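PDB 3U12: USP37 protein from Homo sapiens, which probably cleaves ubiquitin from its conjugates as a thiol-dependent hydrolase, and is represented here by its pleckstrin homology (PH) domain. Local coordinates for residues F67-S81 / L88-K102. Numbering follows the deposited sequence.
With SO4 (sulfate ion), chain C; SO4 (sulfate ion), chain D.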
loop_
_atom_site.group_PDB
_atom_site.type_symbol
_atom_site.label_atom_id
_atom_site.label_comp_id
_atom_site.label_asym_id
_atom_site.label_seq_id
_atom_site.Cartn_x
_atom_site.Cartn_y
_atom_site.Cartn_z
ATOM N N PHE A 67 2.371 -6.977 5.063
ATOM C CA PHE A 67 2.898 -5.907 5.889
ATOM C C PHE A 67 1.796 -5.542 6.849
ATOM O O PHE A 67 0.673 -5.230 6.420
ATOM C CB PHE A 67 3.234 -4.712 4.972
ATOM C CG PHE A 67 4.333 -5.004 3.975
ATOM C CD1 PHE A 67 5.642 -4.599 4.221
ATOM C CD2 PHE A 67 4.054 -5.649 2.769
ATOM C CE1 PHE A 67 6.656 -4.843 3.285
ATOM C CE2 PHE A 67 5.074 -5.914 1.846
ATOM C CZ PHE A 67 6.360 -5.487 2.101
ATOM N N GLN A 68 2.100 -5.579 8.140
ATOM C CA GLN A 68 1.156 -5.169 9.186
ATOM C C GLN A 68 0.881 -3.672 9.089
ATOM O O GLN A 68 1.808 -2.905 8.839
ATOM C CB GLN A 68 1.683 -5.509 10.588
ATOM C CG GLN A 68 0.627 -5.199 11.663
ATOM C CD GLN A 68 0.968 -5.731 13.023
ATOM O OE1 GLN A 68 1.458 -6.852 13.169
ATOM N NE2 GLN A 68 0.684 -4.939 14.049
ATOM N N LEU A 69 -0.398 -3.265 9.286
ATOM C CA LEU A 69 -0.820 -1.865 9.271
ATOM C C LEU A 69 -1.215 -1.385 10.649
ATOM O O LEU A 69 -0.826 -0.286 11.012
ATOM C CB LEU A 69 -1.968 -1.614 8.279
ATOM C CG LEU A 69 -1.633 -1.886 6.814
ATOM C CD1 LEU A 69 -2.879 -1.668 5.952
ATOM C CD2 LEU A 69 -0.474 -0.999 6.322
ATOM N N SER A 70 -1.975 -2.193 11.420
ATOM C CA SER A 70 -2.422 -1.821 12.783
ATOM C C SER A 70 -1.215 -1.539 13.673
ATOM O O SER A 70 -0.283 -2.366 13.723
ATOM C CB SER A 70 -3.253 -2.940 13.403
ATOM O OG SER A 70 -4.479 -3.086 12.712
ATOM N N HIS A 71 -1.193 -0.328 14.288
ATOM C CA HIS A 71 -0.110 0.192 15.141
ATOM C C HIS A 71 1.237 0.135 14.391
ATOM O O HIS A 71 2.259 -0.110 15.032
ATOM C CB HIS A 71 0.002 -0.618 16.476
ATOM C CG HIS A 71 -1.256 -0.637 17.286
ATOM N ND1 HIS A 71 -1.710 0.490 17.942
ATOM C CD2 HIS A 71 -2.114 -1.655 17.521
ATOM C CE1 HIS A 71 -2.826 0.129 18.555
ATOM N NE2 HIS A 71 -3.113 -1.151 18.326
ATOM N N ASN A 72 1.228 0.296 13.041
ATOM C CA ASN A 72 2.449 0.183 12.231
ATOM C C ASN A 72 2.519 1.202 11.075
ATOM O O ASN A 72 3.450 1.150 10.281
ATOM C CB ASN A 72 2.629 -1.263 11.701
ATOM C CG ASN A 72 4.045 -1.598 11.247
ATOM O OD1 ASN A 72 5.023 -1.100 11.790
ATOM N ND2 ASN A 72 4.194 -2.447 10.231
ATOM N N ILE A 73 1.583 2.141 10.996
ATOM C CA ILE A 73 1.598 3.167 9.946
ATOM C C ILE A 73 2.299 4.416 10.488
ATOM O O ILE A 73 1.965 4.895 11.582
ATOM C CB ILE A 73 0.172 3.515 9.424
ATOM C CG1 ILE A 73 -0.483 2.301 8.710
ATOM C CG2 ILE A 73 0.205 4.737 8.485
ATOM C CD1 ILE A 73 -2.023 2.559 8.346
ATOM N N LYS A 74 3.272 4.922 9.722
ATOM C CA LYS A 74 4.013 6.126 10.065
ATOM C C LYS A 74 3.381 7.284 9.310
ATOM O O LYS A 74 2.950 8.254 9.939
ATOM C CB LYS A 74 5.506 5.976 9.719
ATOM C CG LYS A 74 6.381 7.007 10.447
ATOM C CD LYS A 74 7.722 7.218 9.776
ATOM C CE LYS A 74 8.819 6.355 10.346
ATOM N NZ LYS A 74 10.156 6.841 9.914
ATOM N N ASN A 75 3.300 7.186 7.965
ATOM C CA ASN A 75 2.679 8.240 7.146
ATOM C C ASN A 75 2.168 7.709 5.805
ATOM O O ASN A 75 2.552 6.616 5.349
ATOM C CB ASN A 75 3.603 9.463 6.959
ATOM C CG ASN A 75 4.968 9.190 6.396
ATOM O OD1 ASN A 75 5.123 8.802 5.238
ATOM N ND2 ASN A 75 5.995 9.498 7.175
ATOM N N VAL A 76 1.227 8.445 5.229
ATOM C CA VAL A 76 0.601 8.163 3.936
ATOM C C VAL A 76 0.558 9.456 3.128
ATOM O O VAL A 76 0.024 10.468 3.592
ATOM C CB VAL A 76 -0.803 7.489 4.005
ATOM C CG1 VAL A 76 -1.185 6.908 2.647
ATOM C CG2 VAL A 76 -0.868 6.407 5.077
ATOM N N VAL A 77 1.161 9.435 1.943
ATOM C CA VAL A 77 1.224 10.594 1.061
ATOM C C VAL A 77 0.659 10.187 -0.299
ATOM O O VAL A 77 0.948 9.085 -0.772
ATOM C CB VAL A 77 2.692 11.146 0.929
ATOM C CG1 VAL A 77 2.771 12.325 -0.039
ATOM C CG2 VAL A 77 3.269 11.554 2.285
ATOM N N LEU A 78 -0.133 11.078 -0.916
ATOM C CA LEU A 78 -0.637 10.947 -2.280
ATOM C C LEU A 78 0.004 12.042 -3.099
ATOM O O LEU A 78 0.079 13.187 -2.644
ATOM C CB LEU A 78 -2.161 11.126 -2.397
ATOM C CG LEU A 78 -3.101 10.035 -1.914
ATOM C CD1 LEU A 78 -4.528 10.391 -2.275
ATOM C CD2 LEU A 78 -2.782 8.707 -2.532
ATOM N N ARG A 79 0.440 11.711 -4.309
ATOM C CA ARG A 79 1.026 12.672 -5.242
ATOM C C ARG A 79 0.396 12.485 -6.627
ATOM O O ARG A 79 0.109 11.340 -6.987
ATOM C CB ARG A 79 2.561 12.531 -5.302
ATOM C CG ARG A 79 3.291 13.032 -4.044
ATOM C CD ARG A 79 3.395 14.543 -3.951
ATOM N NE ARG A 79 3.680 14.992 -2.587
ATOM C CZ ARG A 79 2.789 15.567 -1.780
ATOM N NH1 ARG A 79 1.544 15.773 -2.190
ATOM N NH2 ARG A 79 3.140 15.942 -0.556
ATOM N N PRO A 80 0.127 13.570 -7.407
ATOM C CA PRO A 80 -0.469 13.379 -8.745
ATOM C C PRO A 80 0.437 12.552 -9.655
ATOM O O PRO A 80 1.657 12.705 -9.607
ATOM C CB PRO A 80 -0.657 14.815 -9.273
ATOM C CG PRO A 80 -0.591 15.691 -8.057
ATOM C CD PRO A 80 0.376 15.000 -7.137
ATOM N N SER A 81 -0.157 11.651 -10.445
ATOM C CA SER A 81 0.582 10.756 -11.338
ATOM C C SER A 81 0.003 10.788 -12.755
ATOM O O SER A 81 -0.231 9.743 -13.372
ATOM C CB SER A 81 0.569 9.341 -10.769
ATOM O OG SER A 81 1.309 8.458 -11.593
ATOM N N LEU A 88 0.428 6.580 -4.461
ATOM C CA LEU A 88 0.214 6.455 -3.030
ATOM C C LEU A 88 1.496 5.945 -2.402
ATOM O O LEU A 88 2.019 4.912 -2.818
ATOM C CB LEU A 88 -0.976 5.506 -2.751
ATOM C CG LEU A 88 -1.399 5.363 -1.288
ATOM C CD1 LEU A 88 -2.915 5.225 -1.177
ATOM C CD2 LEU A 88 -0.702 4.149 -0.632
HETATM N N MSE A 89 1.975 6.644 -1.381
HETATM C CA MSE A 89 3.213 6.271 -0.698
HETATM C C MSE A 89 2.951 6.065 0.780
HETATM O O MSE A 89 2.506 6.968 1.485
HETATM C CB MSE A 89 4.300 7.329 -0.956
HETATM C CG MSE A 89 4.750 7.328 -2.400
HETATM SE SE MSE A 89 5.483 9.008 -2.949
HETATM C CE MSE A 89 6.903 8.350 -4.081
ATOM N N LEU A 90 3.133 4.840 1.202
ATOM C CA LEU A 90 2.901 4.385 2.563
ATOM C C LEU A 90 4.224 4.081 3.248
ATOM O O LEU A 90 4.939 3.177 2.816
ATOM C CB LEU A 90 2.046 3.107 2.498
ATOM C CG LEU A 90 1.765 2.348 3.803
ATOM C CD1 LEU A 90 0.974 3.193 4.794
ATOM C CD2 LEU A 90 1.034 1.043 3.515
ATOM N N THR A 91 4.516 4.803 4.339
ATOM C CA THR A 91 5.678 4.533 5.175
ATOM C C THR A 91 5.172 3.863 6.449
ATOM O O THR A 91 4.234 4.353 7.088
ATOM C CB THR A 91 6.496 5.792 5.458
ATOM O OG1 THR A 91 6.711 6.506 4.242
ATOM C CG2 THR A 91 7.835 5.488 6.138
ATOM N N LEU A 92 5.805 2.757 6.826
ATOM C CA LEU A 92 5.480 2.032 8.051
ATOM C C LEU A 92 6.416 2.440 9.180
ATOM O O LEU A 92 7.435 3.051 8.900
ATOM C CB LEU A 92 5.529 0.506 7.797
ATOM C CG LEU A 92 4.561 0.001 6.694
ATOM C CD1 LEU A 92 4.697 -1.518 6.486
ATOM C CD2 LEU A 92 3.120 0.428 6.982
ATOM N N GLN A 93 6.081 2.108 10.450
ATOM C CA GLN A 93 6.868 2.473 11.635
ATOM C C GLN A 93 8.228 1.764 11.672
ATOM O O GLN A 93 9.165 2.268 12.306
ATOM C CB GLN A 93 6.067 2.262 12.941
ATOM C CG GLN A 93 4.956 3.319 13.119
ATOM C CD GLN A 93 4.106 3.211 14.373
ATOM O OE1 GLN A 93 4.546 2.759 15.441
ATOM N NE2 GLN A 93 2.883 3.739 14.299
ATOM N N ASP A 94 8.360 0.642 10.948
ATOM C CA ASP A 94 9.633 -0.065 10.853
ATOM C C ASP A 94 10.471 0.470 9.662
ATOM O O ASP A 94 11.512 -0.099 9.333
ATOM C CB ASP A 94 9.415 -1.580 10.784
ATOM C CG ASP A 94 8.952 -2.091 9.442
ATOM O OD1 ASP A 94 8.248 -1.341 8.728
ATOM O OD2 ASP A 94 9.232 -3.271 9.132
ATOM N N ASN A 95 9.997 1.565 9.025
ATOM C CA ASN A 95 10.643 2.297 7.924
ATOM C C ASN A 95 10.451 1.663 6.549
ATOM O O ASN A 95 10.994 2.189 5.573
ATOM C CB ASN A 95 12.142 2.575 8.205
ATOM C CG ASN A 95 12.348 3.559 9.322
ATOM O OD1 ASN A 95 11.636 4.555 9.435
ATOM N ND2 ASN A 95 13.326 3.299 10.178
ATOM N N SER A 96 9.645 0.579 6.452
ATOM C CA SER A 96 9.285 0.000 5.161
ATOM C C SER A 96 8.550 1.104 4.365
ATOM O O SER A 96 7.766 1.878 4.938
ATOM C CB SER A 96 8.349 -1.183 5.328
ATOM O OG SER A 96 8.883 -2.169 6.190
ATOM N N PHE A 97 8.877 1.226 3.082
ATOM C CA PHE A 97 8.285 2.220 2.198
ATOM C C PHE A 97 7.657 1.478 1.030
ATOM O O PHE A 97 8.357 0.768 0.307
ATOM C CB PHE A 97 9.360 3.174 1.692
ATOM C CG PHE A 97 8.842 4.327 0.862
ATOM C CD1 PHE A 97 8.043 5.311 1.429
ATOM C CD2 PHE A 97 9.190 4.449 -0.480
ATOM C CE1 PHE A 97 7.574 6.381 0.663
ATOM C CE2 PHE A 97 8.744 5.535 -1.240
ATOM C CZ PHE A 97 7.950 6.500 -0.660
ATOM N N LEU A 98 6.342 1.620 0.872
ATOM C CA LEU A 98 5.566 0.974 -0.182
ATOM C C LEU A 98 4.971 2.015 -1.086
ATOM O O LEU A 98 4.257 2.909 -0.616
ATOM C CB LEU A 98 4.433 0.112 0.407
ATOM C CG LEU A 98 4.850 -1.171 1.161
ATOM C CD1 LEU A 98 5.291 -0.868 2.585
ATOM C CD2 LEU A 98 3.700 -2.129 1.245
ATOM N N SER A 99 5.232 1.886 -2.384
ATOM C CA SER A 99 4.696 2.803 -3.379
ATOM C C SER A 99 3.865 2.082 -4.424
ATOM O O SER A 99 4.190 0.965 -4.828
ATOM C CB SER A 99 5.818 3.588 -4.040
ATOM O OG SER A 99 6.378 4.472 -3.090
ATOM N N ILE A 100 2.776 2.722 -4.841
ATOM C CA ILE A 100 1.891 2.194 -5.879
ATOM C C ILE A 100 1.537 3.376 -6.767
ATOM O O ILE A 100 1.139 4.438 -6.273
ATOM C CB ILE A 100 0.677 1.381 -5.348
ATOM C CG1 ILE A 100 -0.105 0.717 -6.534
ATOM C CG2 ILE A 100 -0.234 2.234 -4.456
ATOM C CD1 ILE A 100 -1.106 -0.413 -6.154
ATOM N N ASP A 101 1.787 3.217 -8.064
ATOM C CA ASP A 101 1.639 4.305 -9.021
ATOM C C ASP A 101 0.457 4.113 -9.968
ATOM O O ASP A 101 -0.113 3.022 -10.025
ATOM C CB ASP A 101 2.958 4.439 -9.807
ATOM C CG ASP A 101 3.142 5.794 -10.472
ATOM O OD1 ASP A 101 2.578 6.787 -9.965
ATOM O OD2 ASP A 101 3.829 5.854 -11.505
ATOM N N LYS A 102 0.065 5.197 -10.679
ATOM C CA LYS A 102 -0.992 5.208 -11.693
ATOM C C LYS A 102 -2.339 4.633 -11.186
ATOM O O LYS A 102 -3.058 3.967 -11.932
ATOM C CB LYS A 102 -0.509 4.453 -12.961
ATOM C CG LYS A 102 0.700 5.095 -13.638
ATOM C CD LYS A 102 1.188 4.256 -14.821
ATOM C CE LYS A 102 2.431 4.815 -15.475
ATOM N NZ LYS A 102 2.176 6.103 -16.175
HETATM S S SO4 C . 0.366 3.473 17.560
HETATM O O1 SO4 C . 0.393 4.559 18.551
HETATM O O2 SO4 C . 1.141 2.332 18.067
HETATM O O3 SO4 C . -1.026 3.070 17.331
HETATM O O4 SO4 C . 0.948 3.946 16.292
HETATM S S SO4 D . 0.667 -5.480 17.499
HETATM O O1 SO4 D . 0.735 -4.938 18.864
HETATM O O2 SO4 D . 0.911 -6.931 17.521
HETATM O O3 SO4 D . -0.675 -5.220 16.943
HETATM O O4 SO4 D . 1.690 -4.819 16.674
HETATM O O HOH W 1 4.721 7.898 2.888
#
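Thr91 stands opposite two residues, Lys74 and Asn75, at a classic beta bulge where strand 73-80 pairs antiparallel with strand 88-92. Thr91 O takes both backbone N-H groups from one face of its carbonyl plane, at 2.9 Å from Lys74 N and 3.1 Å from Asn75 N. Beyond the bulge the register is regular: hydrogen-bonded pairs Asn75-Thr91 and Val77-Met89 (selenomethionine) alternate with the non-hydrogen-bonded pairs Val76-Leu90 and Leu78-Leu88, whose side chains share one face of the sheet.

The Lys74 chain runs out over the 92-95 type I turn. Its CB lies against the carbonyl oxygens of Thr91 and Leu92, Lys74 CD passes Thr91 CG2 at 4.0 Å, and CE comes beside Asn95 OD1. A bend at chi3 (-94°) brings Lys74 NZ to 2.8 Å from Asn95 OD1, almost in line with the Asn95 CG-OD1 bond. Gln93 reaches back the other way: its NE2 gives a nearly straight bond (176°) to Ile73 O, entering from above the carbonyl plane, and a second to a sulfate, probably from the crystallisation liquor, that His71 ND1 also binds. Gln93 N gives a bond to Asn72 O at 2.8 Å.

Deeper in, Leu92 CD1 meets Phe67 CB while CD2 touches Leu69 CD2. Leu98 CD2 sits over one face of the Phe67 ring, 4.0 Å from its centroid, a CH-pi contact. At the far end Ser81 OG donates to Asp101 OD1 (2.7 Å), which also has a salt bridge with Arg87.

The hairpin of strands 73-80 and 85-92, continued by strand 97-104, belongs to the curled antiparallel sheet of the PH fold. Ile73, with Leu69 of the preceding loop, packs on helix 105-119, while Leu90, with Leu98 of the next strand, meets Leu54 of strand 51-58.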